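Local coordinates for protein beta-glucosidase (Saccharopolyspora erythraea D, PDB 5M6G) that probably hydrolyses terminal, non-reducing beta-D-glucosyl residues, releasing beta-D-glucose, as a two-domain glycoside hydrolase of family 3, at residues V274-S279 with G305-D310. Residues are numbered along the deposited sequence; the frame is centred on the assembly and turned at random.
Sequences VMVSYS and GLVVSD. With SOR (sorbitol), chain L; GOL (glycerol), chain J.
Val274 pairs with Val307 as parallel strand neighbours: Val274 N donates to Leu306 O (3.0 Å) and Val274 O accepts from Val308 N (2.9 Å). A third rung, Val276 N to Val308 O, completes the ladder, and the beta-branched valines suit this extended backbone. Met275 lies beside Val308 on the same face of the sheet, its CB 3.8 Å from Val308 CG1; extended through chi2, its flexible chain carries SD to Asp310 CG, then bends at chi3 (-60°) so that CE lies near sorbitol O2. Val276 CG2 reaches Val307 CG1 (3.7 Å). Ser277, small and polar, shares a hydrogen bond between its OG and O2 of a glycerol probably left from crystallisation. Tyr278 lays its ring over the Asp310 carboxylate, the planes 3° apart; a tyrosine fits because its flat face also takes Asp310 CB (CH-pi, 4.0 Å to the ring centroid) while its hydroxyl bonds Tyr311 O. Asp310 suits the pocket with two oxygens: OD1 accepts from sorbitol O3 (2.5 Å), OD2 from glycerol O1 (2.7 Å). A leucine in place of Tyr278 would probably leave the carboxylate without its flat cover, freer to turn, and Tyr311 O without its hydroxyl partner. These strands belong to the N-terminal, TIM-barrel-type domain; strand 229-233 flanks 273-276 on its other edge, helix 290-300 packs on Val274 and Val307, and Trp176 touches Val308.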
loop_
_atom_site.group_PDB
_atom_site.type_symbol
_atom_site.label_atom_id
_atom_site.label_comp_id
_atom_site.label_asym_id
_atom_site.label_seq_id
_atom_site.Cartn_x
_atom_site.Cartn_y
_atom_site.Cartn_z
ATOM N N VAL A 274 2.375 -13.358 -3.845
ATOM C CA VAL A 274 2.503 -13.115 -2.410
ATOM C C VAL A 274 3.923 -12.626 -2.157
ATOM O O VAL A 274 4.885 -13.222 -2.657
ATOM C CB VAL A 274 2.203 -14.380 -1.574
ATOM C CG1 VAL A 274 2.614 -14.172 -0.135
ATOM C CG2 VAL A 274 0.722 -14.737 -1.653
ATOM N N MET A 275 4.059 -11.540 -1.400
ATOM C CA MET A 275 5.369 -11.000 -1.056
ATOM C C MET A 275 5.719 -11.371 0.382
ATOM O O MET A 275 4.891 -11.214 1.287
ATOM C CB MET A 275 5.415 -9.479 -1.227
ATOM C CG MET A 275 6.797 -8.938 -0.932
ATOM S SD MET A 275 6.924 -7.149 -0.985
ATOM C CE MET A 275 6.446 -6.846 -2.678
ATOM N N VAL A 276 6.952 -11.874 0.592
ATOM C CA VAL A 276 7.376 -12.302 1.926
ATOM C C VAL A 276 7.845 -11.099 2.744
ATOM O O VAL A 276 8.310 -10.091 2.201
ATOM C CB VAL A 276 8.473 -13.382 1.807
ATOM C CG1 VAL A 276 8.888 -13.917 3.191
ATOM C CG2 VAL A 276 7.973 -14.516 0.931
ATOM N N SER A 277 7.734 -11.203 4.073
ATOM C CA SER A 277 8.055 -10.106 4.974
ATOM C C SER A 277 9.523 -10.100 5.395
ATOM O O SER A 277 10.152 -11.147 5.563
ATOM C CB SER A 277 7.195 -10.171 6.233
ATOM O OG SER A 277 7.659 -9.224 7.183
ATOM N N TYR A 278 10.052 -8.885 5.580
ATOM C CA TYR A 278 11.344 -8.701 6.236
ATOM C C TYR A 278 11.353 -9.254 7.654
ATOM O O TYR A 278 12.422 -9.588 8.174
ATOM C CB TYR A 278 11.691 -7.221 6.347
ATOM C CG TYR A 278 12.095 -6.466 5.118
ATOM C CD1 TYR A 278 12.978 -6.994 4.186
ATOM C CD2 TYR A 278 11.619 -5.169 4.922
ATOM C CE1 TYR A 278 13.355 -6.247 3.061
ATOM C CE2 TYR A 278 11.983 -4.422 3.820
ATOM C CZ TYR A 278 12.849 -4.956 2.897
ATOM O OH TYR A 278 13.194 -4.183 1.822
ATOM N N SER A 279 10.194 -9.298 8.307
ATOM C CA SER A 279 10.132 -9.590 9.737
ATOM C C SER A 279 10.475 -11.057 10.010
ATOM O O SER A 279 10.713 -11.856 9.098
ATOM C CB SER A 279 8.754 -9.232 10.284
ATOM O OG SER A 279 7.736 -9.985 9.656
ATOM N N GLY A 305 0.684 -19.427 -7.048
ATOM C CA GLY A 305 1.133 -18.226 -7.714
ATOM C C GLY A 305 2.600 -17.944 -7.488
ATOM O O GLY A 305 3.385 -18.818 -7.121
ATOM N N LEU A 306 2.965 -16.681 -7.682
ATOM C CA LEU A 306 4.356 -16.247 -7.687
ATOM C C LEU A 306 4.711 -15.691 -6.312
ATOM O O LEU A 306 4.148 -14.674 -5.897
ATOM C CB LEU A 306 4.546 -15.181 -8.770
ATOM C CG LEU A 306 5.910 -14.713 -9.275
ATOM C CD1 LEU A 306 5.678 -13.845 -10.514
ATOM C CD2 LEU A 306 6.674 -13.948 -8.212
ATOM N N VAL A 307 5.656 -16.328 -5.621
ATOM C CA VAL A 307 6.142 -15.821 -4.338
ATOM C C VAL A 307 7.356 -14.934 -4.592
ATOM O O VAL A 307 8.381 -15.396 -5.110
ATOM C CB VAL A 307 6.491 -16.967 -3.377
ATOM C CG1 VAL A 307 7.009 -16.397 -2.059
ATOM C CG2 VAL A 307 5.280 -17.845 -3.166
ATOM N N VAL A 308 7.252 -13.659 -4.221
ATOM C CA VAL A 308 8.322 -12.697 -4.458
ATOM C C VAL A 308 8.893 -12.240 -3.121
ATOM O O VAL A 308 8.162 -12.115 -2.129
ATOM C CB VAL A 308 7.819 -11.508 -5.307
ATOM C CG1 VAL A 308 6.730 -10.731 -4.575
ATOM C CG2 VAL A 308 8.976 -10.597 -5.723
ATOM N N SER A 309 10.207 -12.012 -3.088
ATOM C CA SER A 309 10.846 -11.467 -1.900
ATOM C C SER A 309 10.540 -9.975 -1.753
ATOM O O SER A 309 10.074 -9.314 -2.687
ATOM C CB SER A 309 12.364 -11.672 -1.955
ATOM O OG SER A 309 13.007 -10.622 -2.671
ATOM N N ASP A 310 10.798 -9.444 -0.552
ATOM C CA ASP A 310 10.842 -7.999 -0.384
ATOM C C ASP A 310 12.201 -7.486 -0.857
ATOM O O ASP A 310 13.095 -8.252 -1.239
ATOM C CB ASP A 310 10.554 -7.601 1.072
ATOM C CG ASP A 310 9.908 -6.208 1.191
ATOM O OD1 ASP A 310 10.148 -5.336 0.313
ATOM O OD2 ASP A 310 9.153 -5.988 2.168
HETATM C C1 SOR L . 6.934 -3.323 0.405
HETATM C C2 SOR L . 7.232 -2.593 -0.893
HETATM C C3 SOR L . 8.736 -2.360 -0.995
HETATM C C4 SOR L . 9.063 -1.336 -2.078
HETATM C C5 SOR L . 10.418 -0.655 -1.868
HETATM C C6 SOR L . 10.476 0.574 -2.771
HETATM O O1 SOR L . 5.607 -3.092 0.810
HETATM O O2 SOR L . 6.779 -3.365 -1.991
HETATM O O3 SOR L . 9.352 -3.585 -1.298
HETATM O O4 SOR L . 9.038 -1.958 -3.347
HETATM O O5 SOR L . 10.625 -0.281 -0.511
HETATM O O6 SOR L . 11.499 1.452 -2.347
HETATM C C1 GOL J . 7.829 -5.922 5.210
HETATM O O1 GOL J . 8.660 -6.878 4.641
HETATM C C2 GOL J . 8.475 -5.547 6.525
HETATM O O2 GOL J . 7.890 -6.259 7.603
HETATM C C3 GOL J . 8.183 -4.072 6.625
HETATM O O3 GOL J . 6.786 -3.968 6.634
#